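Local coordinates for hypoxic response protein 1 (Mycobacterium tuberculosis, PDB 1Y5H) that is of unknown function, is made under hypoxia, pairs two CBS domains within each subunit of a homodimer, and probably binds zinc but not AMP, at residues 20-34 and 42-56. Numbering follows the deposited sequence.
Sequences CVGEHETLTAAAQYM and LPICGDDDRLHGMLT
Cys20 and Cys45 are joined by a disulfide, SG to SG 2.0 Å, that ties the residue just before the edge strand 21-22 to the last residue of its parallel neighbour 41-45. Its chi3 of 88° is close to the relaxed right angle, and Cys20 reaches across because SG stands anti to its backbone N (chi1 -159°). Beside it the main chains pair: Val21 N gives its hydrogen to Pro43 O (3.0 Å), Cys45 N to Val21 O, and Glu23 N to Cys45 O. The CA-H of Ile44 makes a weaker contact with Val21 O. On the helix-facing side, Val21 CB lies 3.6 Å from Ile44 CD1, the two side chains pointing the same way. Leu42 CD1 wedges against the helix, 3.7 Å from Met34 CG. It also meets Ala30 O and CB and Tyr33 CB, while Leu55 CD2 packs on Ala30 CB (3.6 Å). The extended selenomethionine Met34 carries CE on to Leu55 O (3.5 Å). Glu23 OE2 nears His52 NE2 obliquely without a hydrogen bond; its OE1 is salt-bridged to Arg81.

A type I turn from Gly22 to Glu25 leads toward the helix, and the Glu25 carboxylate ties it down, OE2 accepting from Gly22 N and OE1, through its syn lone pair, from Tyr33 OH (2.6 Å). Thr26 OG1 N-caps the helix by accepting from Ala29 N. Opposite Ile44, His52 and Gly53 form a classic beta bulge.

Strand 21-22, helix 27-37 and strand 41-45 form a beta-alpha-beta unit of the first CBS domain, and strand 51-56 adds an antiparallel third strand; helix 76-80 touches Ile44 and Leu55, and strand 115-121 meets Cys20 and Pro43.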
loop_
_atom_site.group_PDB
_atom_site.type_symbol
_atom_site.label_atom_id
_atom_site.label_comp_id
_atom_site.label_asym_id
_atom_site.label_seq_id
_atom_site.Cartn_x
_atom_site.Cartn_y
_atom_site.Cartn_z
ATOM N N CYS A 20 11.094 14.301 9.101
ATOM C CA CYS A 20 10.781 14.423 7.691
ATOM C C CYS A 20 11.951 13.803 6.931
ATOM O O CYS A 20 13.119 14.119 7.192
ATOM C CB CYS A 20 10.606 15.896 7.314
ATOM S SG CYS A 20 9.658 16.138 5.778
ATOM N N VAL A 21 11.637 12.900 6.009
ATOM C CA VAL A 21 12.659 12.230 5.218
ATOM C C VAL A 21 13.188 13.189 4.164
ATOM O O VAL A 21 12.423 13.913 3.543
ATOM C CB VAL A 21 12.078 10.977 4.545
ATOM C CG1 VAL A 21 13.130 10.310 3.675
ATOM C CG2 VAL A 21 11.579 10.014 5.616
ATOM N N GLY A 22 14.503 13.201 3.973
ATOM C CA GLY A 22 15.097 14.101 3.002
ATOM C C GLY A 22 14.707 13.786 1.571
ATOM O O GLY A 22 14.618 12.619 1.187
ATOM N N GLU A 23 14.483 14.831 0.780
ATOM C CA GLU A 23 14.094 14.674 -0.618
ATOM C C GLU A 23 15.141 13.943 -1.457
ATOM O O GLU A 23 14.809 13.347 -2.482
ATOM C CB GLU A 23 13.827 16.045 -1.253
ATOM C CG GLU A 23 15.054 16.953 -1.249
ATOM C CD GLU A 23 14.932 18.152 -2.178
ATOM O OE1 GLU A 23 14.716 17.946 -3.392
ATOM O OE2 GLU A 23 15.065 19.296 -1.696
ATOM N N HIS A 24 16.401 13.986 -1.034
ATOM C CA HIS A 24 17.464 13.327 -1.789
ATOM C C HIS A 24 17.731 11.889 -1.364
ATOM O O HIS A 24 18.599 11.221 -1.934
ATOM C CB HIS A 24 18.759 14.137 -1.695
ATOM C CG HIS A 24 18.627 15.540 -2.200
ATOM N ND1 HIS A 24 18.283 15.832 -3.503
ATOM C CD2 HIS A 24 18.756 16.732 -1.570
ATOM C CE1 HIS A 24 18.203 17.142 -3.653
ATOM N NE2 HIS A 24 18.485 17.711 -2.495
ATOM N N GLU A 25 17.003 11.411 -0.358
ATOM C CA GLU A 25 17.182 10.033 0.085
ATOM C C GLU A 25 16.612 9.112 -0.999
ATOM O O GLU A 25 15.653 9.474 -1.688
ATOM C CB GLU A 25 16.498 9.816 1.438
ATOM C CG GLU A 25 17.110 10.709 2.526
ATOM C CD GLU A 25 16.779 10.275 3.944
ATOM O OE1 GLU A 25 17.113 9.126 4.310
ATOM O OE2 GLU A 25 16.198 11.085 4.700
ATOM N N THR A 26 17.218 7.941 -1.169
ATOM C CA THR A 26 16.770 6.993 -2.194
ATOM C C THR A 26 15.457 6.311 -1.820
ATOM O O THR A 26 15.017 6.366 -0.671
ATOM C CB THR A 26 17.827 5.903 -2.449
ATOM O OG1 THR A 26 17.903 5.032 -1.313
ATOM C CG2 THR A 26 19.199 6.542 -2.705
ATOM N N LEU A 27 14.819 5.674 -2.797
ATOM C CA LEU A 27 13.564 4.990 -2.513
ATOM C C LEU A 27 13.825 3.793 -1.605
ATOM O O LEU A 27 12.985 3.438 -0.780
ATOM C CB LEU A 27 12.881 4.533 -3.808
ATOM C CG LEU A 27 12.474 5.650 -4.777
ATOM C CD1 LEU A 27 11.734 5.035 -5.970
ATOM C CD2 LEU A 27 11.575 6.665 -4.065
ATOM N N THR A 28 14.989 3.171 -1.762
ATOM C CA THR A 28 15.339 2.038 -0.917
ATOM C C THR A 28 15.436 2.523 0.528
ATOM O O THR A 28 14.969 1.859 1.451
ATOM C CB THR A 28 16.679 1.421 -1.349
ATOM O OG1 THR A 28 16.544 0.883 -2.671
ATOM C CG2 THR A 28 17.093 0.307 -0.395
ATOM N N ALA A 29 16.039 3.690 0.726
ATOM C CA ALA A 29 16.160 4.232 2.073
ATOM C C ALA A 29 14.778 4.537 2.645
ATOM O O ALA A 29 14.509 4.270 3.817
ATOM C CB ALA A 29 17.020 5.493 2.060
ATOM N N ALA A 30 13.901 5.096 1.817
ATOM C CA ALA A 30 12.547 5.420 2.254
ATOM C C ALA A 30 11.789 4.155 2.660
ATOM O O ALA A 30 11.011 4.168 3.612
ATOM C CB ALA A 30 11.797 6.149 1.143
ATOM N N ALA A 31 12.024 3.065 1.934
ATOM C CA ALA A 31 11.364 1.797 2.231
ATOM C C ALA A 31 11.780 1.325 3.617
ATOM O O ALA A 31 10.971 0.784 4.368
ATOM C CB ALA A 31 11.739 0.753 1.182
ATOM N N GLN A 32 13.050 1.532 3.950
ATOM C CA GLN A 32 13.554 1.140 5.263
ATOM C C GLN A 32 12.862 1.916 6.381
ATOM O O GLN A 32 12.574 1.359 7.440
ATOM C CB GLN A 32 15.066 1.355 5.327
ATOM C CG GLN A 32 15.827 0.446 4.377
ATOM C CD GLN A 32 17.288 0.815 4.229
ATOM O OE1 GLN A 32 18.038 0.137 3.525
ATOM N NE2 GLN A 32 17.701 1.893 4.884
ATOM N N TYR A 33 12.588 3.198 6.152
ATOM C CA TYR A 33 11.918 4.007 7.168
ATOM C C TYR A 33 10.483 3.553 7.379
ATOM O O TYR A 33 9.967 3.587 8.498
ATOM C CB TYR A 33 11.921 5.488 6.782
ATOM C CG TYR A 33 13.292 6.117 6.739
ATOM C CD1 TYR A 33 14.155 6.038 7.834
ATOM C CD2 TYR A 33 13.720 6.820 5.615
ATOM C CE1 TYR A 33 15.411 6.647 7.807
ATOM C CE2 TYR A 33 14.969 7.432 5.577
ATOM C CZ TYR A 33 15.811 7.342 6.675
ATOM O OH TYR A 33 17.049 7.947 6.633
HETATM N N MSE A 34 9.832 3.127 6.302
HETATM C CA MSE A 34 8.456 2.675 6.402
HETATM C C MSE A 34 8.361 1.381 7.199
HETATM O O MSE A 34 7.379 1.157 7.912
HETATM C CB MSE A 34 7.869 2.480 5.009
HETATM C CG MSE A 34 7.702 3.777 4.254
HETATM SE SE MSE A 34 7.080 3.403 2.488
HETATM C CE MSE A 34 7.108 5.199 1.770
ATOM N N LEU A 42 5.280 8.751 4.122
ATOM C CA LEU A 42 6.308 9.553 4.780
ATOM C C LEU A 42 6.330 10.975 4.245
ATOM O O LEU A 42 6.186 11.195 3.046
ATOM C CB LEU A 42 7.696 8.952 4.521
ATOM C CG LEU A 42 8.060 7.540 4.972
ATOM C CD1 LEU A 42 9.325 7.088 4.253
ATOM C CD2 LEU A 42 8.252 7.523 6.476
ATOM N N PRO A 43 6.493 11.967 5.134
ATOM C CA PRO A 43 6.541 13.351 4.660
ATOM C C PRO A 43 7.964 13.550 4.135
ATOM O O PRO A 43 8.925 13.094 4.757
ATOM C CB PRO A 43 6.252 14.161 5.927
ATOM C CG PRO A 43 6.828 13.305 7.015
ATOM C CD PRO A 43 6.419 11.904 6.605
ATOM N N ILE A 44 8.093 14.195 2.981
ATOM C CA ILE A 44 9.403 14.422 2.364
ATOM C C ILE A 44 9.724 15.913 2.355
ATOM O O ILE A 44 8.906 16.723 1.925
ATOM C CB ILE A 44 9.414 13.872 0.908
ATOM C CG1 ILE A 44 8.998 12.393 0.909
ATOM C CG2 ILE A 44 10.795 14.041 0.283
ATOM C CD1 ILE A 44 9.845 11.502 1.798
ATOM N N CYS A 45 10.923 16.273 2.809
ATOM C CA CYS A 45 11.308 17.680 2.883
ATOM C C CYS A 45 12.623 18.053 2.237
ATOM O O CYS A 45 13.507 17.220 2.042
ATOM C CB CYS A 45 11.415 18.130 4.337
ATOM S SG CYS A 45 9.895 18.095 5.321
ATOM N N GLY A 46 12.731 19.341 1.937
ATOM C CA GLY A 46 13.953 19.890 1.389
ATOM C C GLY A 46 14.677 20.422 2.614
ATOM O O GLY A 46 14.550 19.855 3.696
ATOM N N ASP A 47 15.410 21.521 2.474
ATOM C CA ASP A 47 16.136 22.080 3.610
ATOM C C ASP A 47 15.204 22.763 4.616
ATOM O O ASP A 47 14.127 23.239 4.259
ATOM C CB ASP A 47 17.186 23.067 3.115
ATOM N N ASP A 48 15.628 22.796 5.875
ATOM C CA ASP A 48 14.841 23.432 6.915
ATOM C C ASP A 48 13.425 22.910 7.091
ATOM O O ASP A 48 12.488 23.692 7.245
ATOM N N ASP A 49 13.270 21.591 7.075
ATOM C CA ASP A 49 11.963 20.959 7.246
ATOM C C ASP A 49 10.882 21.519 6.320
ATOM O O ASP A 49 9.703 21.539 6.675
ATOM C CB ASP A 49 11.513 21.078 8.702
ATOM N N ARG A 50 11.286 21.972 5.138
ATOM C CA ARG A 50 10.345 22.508 4.157
ATOM C C ARG A 50 9.683 21.342 3.417
ATOM O O ARG A 50 10.354 20.591 2.713
ATOM C CB ARG A 50 11.077 23.403 3.173
ATOM N N LEU A 51 8.369 21.208 3.568
ATOM C CA LEU A 51 7.618 20.120 2.940
ATOM C C LEU A 51 7.570 20.126 1.415
ATOM O O LEU A 51 7.156 21.106 0.798
ATOM C CB LEU A 51 6.182 20.108 3.469
ATOM C CG LEU A 51 5.295 18.990 2.913
ATOM C CD1 LEU A 51 5.757 17.654 3.467
ATOM C CD2 LEU A 51 3.850 19.246 3.304
ATOM N N HIS A 52 7.972 19.010 0.812
ATOM C CA HIS A 52 7.964 18.862 -0.643
ATOM C C HIS A 52 6.822 17.970 -1.111
ATOM O O HIS A 52 6.358 18.081 -2.246
ATOM C CB HIS A 52 9.295 18.279 -1.120
ATOM C CG HIS A 52 10.357 19.308 -1.337
ATOM N ND1 HIS A 52 10.571 20.352 -0.465
ATOM C CD2 HIS A 52 11.277 19.445 -2.322
ATOM C CE1 HIS A 52 11.577 21.089 -0.902
ATOM N NE2 HIS A 52 12.022 20.561 -2.027
ATOM N N GLY A 53 6.373 17.081 -0.231
ATOM C CA GLY A 53 5.276 16.191 -0.573
ATOM C C GLY A 53 5.238 14.969 0.320
ATOM O O GLY A 53 5.976 14.893 1.299
HETATM N N MSE A 54 4.349 14.033 0.000
HETATM C CA MSE A 54 4.211 12.787 0.744
HETATM C C MSE A 54 4.581 11.643 -0.191
HETATM O O MSE A 54 4.266 11.677 -1.386
HETATM C CB MSE A 54 2.770 12.578 1.222
HETATM C CG MSE A 54 2.284 13.523 2.317
HETATM SE SE MSE A 54 3.109 13.242 4.041
HETATM C CE MSE A 54 2.378 11.523 4.490
ATOM N N LEU A 55 5.258 10.641 0.355
ATOM C CA LEU A 55 5.655 9.467 -0.411
ATOM C C LEU A 55 4.980 8.266 0.236
ATOM O O LEU A 55 5.101 8.067 1.440
ATOM C CB LEU A 55 7.174 9.274 -0.354
ATOM C CG LEU A 55 7.698 8.050 -1.120
ATOM C CD1 LEU A 55 7.591 8.300 -2.618
ATOM C CD2 LEU A 55 9.145 7.768 -0.724
ATOM N N THR A 56 4.273 7.466 -0.557
ATOM C CA THR A 56 3.605 6.290 -0.017
ATOM C C THR A 56 4.294 5.017 -0.487
ATOM O O THR A 56 5.076 5.033 -1.444
ATOM C CB THR A 56 2.126 6.217 -0.446
ATOM O OG1 THR A 56 2.044 6.025 -1.866
ATOM C CG2 THR A 56 1.396 7.500 -0.058
#